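Local coordinates for protein ZmpA Glycopeptidase (Clostridium perfringens, PDB 6XSX) that probably cleaves glycosylated protein substrates as a metalloprotease of the M60 family, this chain being the catalytic module of a much longer multidomain protein, at residues S37-V42 / S229-S234; M221-F226 / N299-L304. All coordinates share one frame; numbering follows the deposited sequence.

From the N terminus, helix 33-39 follows the short strand 24-26 and precedes the strands of the mixed sheet. Interaction 1 joins the end of this helix to the loop 229-234, closing a loop of 186 residues that holds most of that sheet. Just before 229-234, helix 206-224 ends in 221-226, which interaction 2 ties to 299-304 at the start of helix 301-309, closing a loop of 72 residues that includes helix 277-286. Because 221-226 precedes 229-234 while 299-304 follows it, the closures cross. Their centres lie about 14 Å apart and they touch: Phe226 packs against Val232, Asn233 and Ser234. Interaction 1 lies near the surface, interaction 2 in the interior.

Interaction 1: residues S37-V42 / S229-S234; sequences SQKRKV and SSEVNS
Arg40 reaches Ser234 side-on with two nitrogens, one for each of two oxygens. Its NE gives a hydrogen bond to Ser234 O at 2.8 Å, nearly in the guanidinium plane, while NH2 reaches Ser234 OG at 3.2 Å, more tilted. Glu231 O lies over one guanidinium face, too poorly angled for a hydrogen bond. An arginine suits this place because its flat end can serve a backbone and a side-chain acceptor together. Lys39 stretches its extended chain to Glu231, and NZ makes a salt bridge with OE2 at 2.7 Å on the syn side of the carboxylate. Beside these links, Val232 CG1 packs on Lys39 O at 3.7 Å, its small branched apolar group lying over the helix end. The contact joins a helix C-terminus to a loop with a short 3-10 turn: helix 33-39 finishes in a Schellman motif, with Lys41 at positive phi and Val42 N bonded to Ser37 O. Further out, Ser234 OG, between its backbone N and carbonyl carbon (chi1 57°), reaches back to donate to Glu231 O at 2.6 Å while accepting from Arg40 NH2; Ser234 N bonds the same carbonyl. Glu36 forms salt bridges with both Arg40 NH1 and Lys39 NZ.

Interaction 2: residues M221-F226 / N299-L304; sequences MKYWGF and NNMLPL
Tyr223 reaches Met301 with its hydroxyl and donates a hydrogen bond to Met301 O, OH to O 2.8 Å. The donor stands well above the carbonyl plane, 54° out of it, so the bond does not follow a lone pair. Chi1 of -175° swings the ring away from its own backbone N and toward Met301 and Leu302, where CD2 rests on Leu302 CD1 at 3.8 Å. A tyrosine fits here because its flank is apolar while its end can bond a buried carbonyl. Met301, its chain bent at chi2 and chi3, brings CE back to 3.4 Å from Tyr223 OH. Trp224 lies beside Tyr223, and its six-membered ring makes the contact: CZ3 meets Leu302 CB at 3.7 Å, and Asn299 OD1 approaches the edge of the ring, 3.8 Å from CZ2. Leucine suits its position by touching both aromatics, with CB on one and CD1 between them. Trp366 of helix 365-375 packs against both rings, and His305 stacks on Tyr223. Asn299 also touches the HExxH sequence of helix 277-286, a pattern consistent with a zincin-type active-site helix; no metal is bound to it in this structure, but this buried helix-helix packing lies beside the catalytic centre expected for the M60 family.

Interaction 1: residues S37-V42 / S229-S234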
ATOM      1  N   SER A  37       7.618  14.663   5.631  1.00 25.56           N
ATOM      2  CA  SER A  37       7.238  13.754   4.560  1.00 24.66           C
ATOM      3  C   SER A  37       8.266  13.824   3.433  1.00 24.89           C
ATOM      4  O   SER A  37       8.763  12.798   2.970  1.00 23.52           O
ATOM      5  CB  SER A  37       5.859  14.070   4.029  1.00 23.40           C
ATOM      6  OG  SER A  37       4.847  13.590   4.900  1.00 22.01           O
ATOM      7  N   GLN A  38       8.585  15.051   3.015  1.00 25.52           N
ATOM      8  CA  GLN A  38       9.399  15.274   1.832  1.00 26.70           C
ATOM      9  C   GLN A  38      10.816  14.751   2.057  1.00 26.26           C
ATOM     10  O   GLN A  38      11.446  14.267   1.117  1.00 25.94           O
ATOM     11  CB  GLN A  38       9.305  16.734   1.389  1.00 27.58           C
ATOM     12  CG  GLN A  38       7.961  17.049   0.747  1.00 27.96           C
ATOM     13  CD  GLN A  38       7.608  18.515   0.722  1.00 31.03           C
ATOM     14  OE1 GLN A  38       8.424  19.386   1.030  1.00 33.41           O
ATOM     15  NE2 GLN A  38       6.372  18.802   0.348  1.00 30.60           N
ATOM     16  N   LYS A  39      11.288  14.806   3.309  1.00 26.46           N
ATOM     17  CA  LYS A  39      12.579  14.233   3.654  1.00 28.15           C
ATOM     18  C   LYS A  39      12.599  12.746   3.298  1.00 28.17           C
ATOM     19  O   LYS A  39      13.632  12.224   2.892  1.00 29.50           O
ATOM     20  CB  LYS A  39      12.854  14.354   5.153  1.00 30.71           C
ATOM     21  CG  LYS A  39      13.099  15.763   5.671  1.00 34.85           C
ATOM     22  CD  LYS A  39      13.475  15.746   7.132  1.00 35.12           C
ATOM     23  CE  LYS A  39      13.684  17.121   7.724  1.00 36.61           C
ATOM     24  NZ  LYS A  39      13.742  17.031   9.202  1.00 38.42           N
ATOM     25  N   ARG A  40      11.444  12.079   3.430  1.00 24.92           N
ATOM     26  CA  ARG A  40      11.385  10.627   3.405  1.00 23.49           C
ATOM     27  C   ARG A  40      10.734  10.129   2.119  1.00 22.92           C
ATOM     28  O   ARG A  40      10.464   8.937   1.996  1.00 23.15           O
ATOM     29  CB  ARG A  40      10.617  10.133   4.635  1.00 23.49           C
ATOM     30  CG  ARG A  40      11.319  10.481   5.940  1.00 23.77           C
ATOM     31  CD  ARG A  40      10.373  10.376   7.111  1.00 23.21           C
ATOM     32  NE  ARG A  40      11.026  10.554   8.404  1.00 22.21           N
ATOM     33  CZ  ARG A  40      11.351  11.727   8.942  1.00 21.32           C
ATOM     34  NH1 ARG A  40      11.080  12.851   8.297  1.00 20.98           N
ATOM     35  NH2 ARG A  40      11.917  11.761  10.138  1.00 19.35           N
ATOM     36  N   LYS A  41      10.477  11.055   1.184  1.00 23.03           N
ATOM     37  CA  LYS A  41       9.907  10.790  -0.130  1.00 23.66           C
ATOM     38  C   LYS A  41       8.509  10.183  -0.034  1.00 23.14           C
ATOM     39  O   LYS A  41       8.084   9.480  -0.947  1.00 24.76           O
ATOM     40  CB  LYS A  41      10.800   9.882  -0.987  1.00 25.52           C
ATOM     41  CG  LYS A  41      12.284  10.214  -1.024  1.00 27.89           C
ATOM     42  CD  LYS A  41      12.622  11.548  -1.637  1.00 29.14           C
ATOM     43  CE  LYS A  41      14.104  11.675  -1.925  1.00 31.23           C
ATOM     44  NZ  LYS A  41      14.387  12.924  -2.663  1.00 32.56           N
ATOM     45  N   VAL A  42       7.766  10.468   1.042  1.00 23.97           N
ATOM     46  CA  VAL A  42       6.352  10.107   1.039  1.00 22.60           C
ATOM     47  C   VAL A  42       5.514  11.346   0.719  1.00 22.42           C
ATOM     48  O   VAL A  42       6.027  12.463   0.714  1.00 23.71           O
ATOM     49  CB  VAL A  42       5.899   9.375   2.321  1.00 23.04           C
ATOM     50  CG1 VAL A  42       6.762   8.151   2.592  1.00 22.64           C
ATOM     51  CG2 VAL A  42       5.884  10.303   3.530  1.00 22.83           C
ATOM     52  N   SER A 229      17.269   3.561  11.094  1.00 27.97           N
ATOM     53  CA  SER A 229      18.697   3.472  10.838  1.00 28.95           C
ATOM     54  C   SER A 229      19.289   4.839  10.487  1.00 30.41           C
ATOM     55  O   SER A 229      20.506   5.008  10.508  1.00 28.86           O
ATOM     56  CB  SER A 229      19.001   2.437   9.765  1.00 28.93           C
ATOM     57  OG  SER A 229      18.448   2.812   8.509  1.00 25.86           O
ATOM     58  N   SER A 230      18.425   5.808  10.153  1.00 28.68           N
ATOM     59  CA  SER A 230      18.829   7.164   9.813  1.00 28.78           C
ATOM     60  C   SER A 230      17.580   8.037   9.762  1.00 29.00           C
ATOM     61  O   SER A 230      16.472   7.521   9.895  1.00 29.73           O
ATOM     62  CB  SER A 230      19.530   7.199   8.485  1.00 26.93           C
ATOM     63  OG  SER A 230      18.620   6.850   7.443  1.00 26.79           O
ATOM     64  N   GLU A 231      17.758   9.341   9.516  1.00 28.54           N
ATOM     65  CA  GLU A 231      16.626  10.253   9.534  1.00 29.80           C
ATOM     66  C   GLU A 231      15.622   9.870   8.444  1.00 28.71           C
ATOM     67  O   GLU A 231      14.421   9.803   8.712  1.00 27.76           O
ATOM     68  CB  GLU A 231      17.054  11.716   9.406  1.00 30.07           C
ATOM     69  CG  GLU A 231      15.926  12.673   9.771  1.00 31.99           C
ATOM     70  CD  GLU A 231      16.176  14.151   9.526  1.00 32.88           C
ATOM     71  OE1 GLU A 231      17.217  14.490   8.963  1.00 33.85           O
ATOM     72  OE2 GLU A 231      15.315  14.960   9.899  1.00 35.83           O
ATOM     73  N   VAL A 232      16.128   9.600   7.230  1.00 28.02           N
ATOM     74  CA  VAL A 232      15.286   9.292   6.081  1.00 28.14           C
ATOM     75  C   VAL A 232      14.668   7.905   6.240  1.00 27.99           C
ATOM     76  O   VAL A 232      13.850   7.498   5.422  1.00 30.19           O
ATOM     77  CB  VAL A 232      16.019   9.453   4.730  1.00 27.65           C
ATOM     78  CG1 VAL A 232      16.588  10.858   4.550  1.00 29.43           C
ATOM     79  CG2 VAL A 232      17.094   8.391   4.508  1.00 26.01           C
ATOM     80  N   ASN A 233      15.056   7.183   7.297  1.00 27.96           N
ATOM     81  CA  ASN A 233      14.536   5.849   7.548  1.00 26.71           C
ATOM     82  C   ASN A 233      13.833   5.798   8.902  1.00 25.62           C
ATOM     83  O   ASN A 233      13.643   4.715   9.454  1.00 23.06           O
ATOM     84  CB  ASN A 233      15.640   4.786   7.498  1.00 28.27           C
ATOM     85  CG  ASN A 233      16.190   4.523   6.111  1.00 27.51           C
ATOM     86  OD1 ASN A 233      15.537   4.799   5.108  1.00 28.00           O
ATOM     87  ND2 ASN A 233      17.388   3.965   6.049  1.00 28.12           N
ATOM     88  N   SER A 234      13.440   6.965   9.435  1.00 25.20           N
ATOM     89  CA  SER A 234      12.784   7.005  10.737  1.00 23.93           C
ATOM     90  C   SER A 234      11.313   7.375  10.595  1.00 23.41           C
ATOM     91  O   SER A 234      10.912   8.032   9.640  1.00 22.44           O
ATOM     92  CB  SER A 234      13.482   7.935  11.692  1.00 25.23           C
ATOM     93  OG  SER A 234      13.555   9.248  11.150  1.00 25.03           O
TER

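Interaction 2: residues M221-F226 / N299-L304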
ATOM      1  N   MET A 221       5.605   0.232   7.034  1.00 21.05           N
ATOM      2  CA  MET A 221       6.820   0.992   7.230  1.00 21.67           C
ATOM      3  C   MET A 221       8.024   0.057   7.350  1.00 21.74           C
ATOM      4  O   MET A 221       9.093   0.367   6.826  1.00 22.44           O
ATOM      5  CB  MET A 221       6.684   1.968   8.402  1.00 23.14           C
ATOM      6  CG  MET A 221       5.876   3.169   7.970  1.00 25.78           C
ATOM      7  SD  MET A 221       5.651   4.437   9.211  1.00 30.90           S
ATOM      8  CE  MET A 221       7.222   5.296   9.110  1.00 27.61           C
ATOM      9  N   LYS A 222       7.827  -1.113   7.969  1.00 21.18           N
ATOM     10  CA  LYS A 222       8.843  -2.156   7.947  1.00 22.35           C
ATOM     11  C   LYS A 222       9.185  -2.550   6.502  1.00 21.48           C
ATOM     12  O   LYS A 222      10.351  -2.547   6.113  1.00 21.45           O
ATOM     13  CB  LYS A 222       8.383  -3.362   8.772  1.00 23.59           C
ATOM     14  CG  LYS A 222       9.367  -4.525   8.797  1.00 25.67           C
ATOM     15  CD  LYS A 222       8.824  -5.696   9.589  1.00 27.66           C
ATOM     16  CE  LYS A 222       9.505  -7.006   9.256  1.00 30.66           C
ATOM     17  NZ  LYS A 222       8.862  -8.131   9.982  1.00 35.97           N
ATOM     18  N   TYR A 223       8.166  -2.869   5.697  1.00 19.12           N
ATOM     19  CA  TYR A 223       8.384  -3.262   4.310  1.00 19.27           C
ATOM     20  C   TYR A 223       9.139  -2.189   3.523  1.00 19.40           C
ATOM     21  O   TYR A 223       9.896  -2.525   2.613  1.00 20.38           O
ATOM     22  CB  TYR A 223       7.052  -3.613   3.640  1.00 17.86           C
ATOM     23  CG  TYR A 223       7.093  -4.165   2.233  1.00 17.19           C
ATOM     24  CD1 TYR A 223       7.803  -5.317   1.909  1.00 17.10           C
ATOM     25  CD2 TYR A 223       6.344  -3.568   1.230  1.00 17.06           C
ATOM     26  CE1 TYR A 223       7.786  -5.834   0.619  1.00 17.02           C
ATOM     27  CE2 TYR A 223       6.324  -4.061  -0.064  1.00 16.63           C
ATOM     28  CZ  TYR A 223       7.049  -5.198  -0.371  1.00 17.02           C
ATOM     29  OH  TYR A 223       7.000  -5.682  -1.647  1.00 16.54           O
ATOM     30  N   TRP A 224       8.920  -0.908   3.863  1.00 19.90           N
ATOM     31  CA  TRP A 224       9.492   0.209   3.124  1.00 20.95           C
ATOM     32  C   TRP A 224      10.889   0.565   3.644  1.00 22.14           C
ATOM     33  O   TRP A 224      11.553   1.434   3.077  1.00 22.73           O
ATOM     34  CB  TRP A 224       8.543   1.414   3.188  1.00 21.89           C
ATOM     35  CG  TRP A 224       8.209   1.981   1.845  1.00 23.62           C
ATOM     36  CD1 TRP A 224       8.561   3.206   1.360  1.00 25.04           C
ATOM     37  CD2 TRP A 224       7.458   1.333   0.799  1.00 22.85           C
ATOM     38  NE1 TRP A 224       8.074   3.367   0.092  1.00 26.27           N
ATOM     39  CE2 TRP A 224       7.402   2.234  -0.284  1.00 23.91           C
ATOM     40  CE3 TRP A 224       6.833   0.087   0.674  1.00 22.90           C
ATOM     41  CZ2 TRP A 224       6.740   1.931  -1.476  1.00 23.76           C
ATOM     42  CZ3 TRP A 224       6.171  -0.211  -0.499  1.00 23.63           C
ATOM     43  CH2 TRP A 224       6.125   0.699  -1.560  1.00 23.06           C
ATOM     44  N   GLY A 225      11.315  -0.087   4.736  1.00 21.69           N
ATOM     45  CA  GLY A 225      12.663   0.072   5.264  1.00 23.12           C
ATOM     46  C   GLY A 225      12.840   1.247   6.229  1.00 25.35           C
ATOM     47  O   GLY A 225      13.965   1.716   6.424  1.00 26.57           O
ATOM     48  N   PHE A 226      11.743   1.708   6.849  1.00 26.80           N
ATOM     49  CA  PHE A 226      11.834   2.701   7.915  1.00 25.57           C
ATOM     50  C   PHE A 226      12.208   1.989   9.212  1.00 25.33           C
ATOM     51  O   PHE A 226      11.342   1.607   9.989  1.00 24.32           O
ATOM     52  CB  PHE A 226      10.541   3.515   8.038  1.00 24.41           C
ATOM     53  CG  PHE A 226      10.270   4.411   6.856  1.00 23.94           C
ATOM     54  CD1 PHE A 226      10.915   5.632   6.730  1.00 24.41           C
ATOM     55  CD2 PHE A 226       9.376   4.027   5.868  1.00 23.77           C
ATOM     56  CE1 PHE A 226      10.676   6.450   5.635  1.00 24.00           C
ATOM     57  CE2 PHE A 226       9.137   4.846   4.775  1.00 23.48           C
ATOM     58  CZ  PHE A 226       9.791   6.052   4.656  1.00 23.77           C
ATOM     59  N   ASN A 299       5.137   1.202  -6.754  1.00 29.87           N
ATOM     60  CA  ASN A 299       4.207   1.315  -5.636  1.00 29.17           C
ATOM     61  C   ASN A 299       3.335   0.060  -5.508  1.00 28.08           C
ATOM     62  O   ASN A 299       2.738  -0.187  -4.459  1.00 26.04           O
ATOM     63  CB  ASN A 299       3.478   2.664  -5.618  1.00 29.97           C
ATOM     64  CG  ASN A 299       4.376   3.811  -5.185  1.00 33.63           C
ATOM     65  OD1 ASN A 299       5.470   3.591  -4.665  1.00 36.97           O
ATOM     66  ND2 ASN A 299       3.926   5.044  -5.377  1.00 30.40           N
ATOM     67  N   ASN A 300       3.298  -0.746  -6.571  1.00 26.26           N
ATOM     68  CA  ASN A 300       2.549  -1.991  -6.603  1.00 24.54           C
ATOM     69  C   ASN A 300       3.170  -3.033  -5.673  1.00 21.66           C
ATOM     70  O   ASN A 300       2.550  -4.046  -5.362  1.00 20.15           O
ATOM     71  CB  ASN A 300       2.533  -2.563  -8.019  1.00 28.33           C
ATOM     72  CG  ASN A 300       1.802  -1.662  -8.988  1.00 30.85           C
ATOM     73  OD1 ASN A 300       0.639  -1.349  -8.779  1.00 32.23           O
ATOM     74  ND2 ASN A 300       2.480  -1.238 -10.043  1.00 37.40           N
ATOM     75  N   MET A 301       4.425  -2.815  -5.284  1.00 20.23           N
ATOM     76  CA  MET A 301       5.098  -3.779  -4.433  1.00 20.19           C
ATOM     77  C   MET A 301       4.353  -3.882  -3.107  1.00 20.20           C
ATOM     78  O   MET A 301       4.379  -4.940  -2.467  1.00 20.11           O
ATOM     79  CB  MET A 301       6.557  -3.393  -4.177  1.00 19.96           C
ATOM     80  CG  MET A 301       7.451  -3.604  -5.387  1.00 20.10           C
ATOM     81  SD  MET A 301       7.655  -5.363  -5.870  1.00 19.28           S
ATOM     82  CE  MET A 301       8.760  -5.913  -4.574  1.00 18.13           C
ATOM     83  N   LEU A 302       3.669  -2.787  -2.720  1.00 19.45           N
ATOM     84  CA  LEU A 302       2.983  -2.767  -1.436  1.00 18.67           C
ATOM     85  C   LEU A 302       1.747  -3.670  -1.463  1.00 17.97           C
ATOM     86  O   LEU A 302       1.652  -4.594  -0.654  1.00 17.20           O
ATOM     87  CB  LEU A 302       2.682  -1.339  -0.948  1.00 17.63           C
ATOM     88  CG  LEU A 302       2.049  -1.270   0.447  1.00 18.24           C
ATOM     89  CD1 LEU A 302       3.020  -1.735   1.527  1.00 16.99           C
ATOM     90  CD2 LEU A 302       1.535   0.125   0.771  1.00 17.64           C
ATOM     91  N   PRO A 303       0.744  -3.459  -2.350  1.00 18.45           N
ATOM     92  CA  PRO A 303      -0.401  -4.369  -2.392  1.00 18.10           C
ATOM     93  C   PRO A 303      -0.006  -5.834  -2.628  1.00 18.63           C
ATOM     94  O   PRO A 303      -0.611  -6.725  -2.033  1.00 19.37           O
ATOM     95  CB  PRO A 303      -1.328  -3.755  -3.455  1.00 18.40           C
ATOM     96  CG  PRO A 303      -0.415  -2.869  -4.294  1.00 18.01           C
ATOM     97  CD  PRO A 303       0.607  -2.345  -3.305  1.00 17.95           C
ATOM     98  N   LEU A 304       1.036  -6.081  -3.445  1.00 18.64           N
ATOM     99  CA  LEU A 304       1.493  -7.449  -3.688  1.00 19.04           C
ATOM    100  C   LEU A 304       1.954  -8.104  -2.384  1.00 19.01           C
ATOM    101  O   LEU A 304       1.634  -9.262  -2.143  1.00 19.23           O
ATOM    102  CB  LEU A 304       2.606  -7.484  -4.744  1.00 18.42           C
ATOM    103  CG  LEU A 304       2.198  -7.134  -6.176  1.00 18.49           C
ATOM    104  CD1 LEU A 304       3.427  -6.923  -7.050  1.00 18.28           C
ATOM    105  CD2 LEU A 304       1.298  -8.193  -6.784  1.00 17.49           C
TER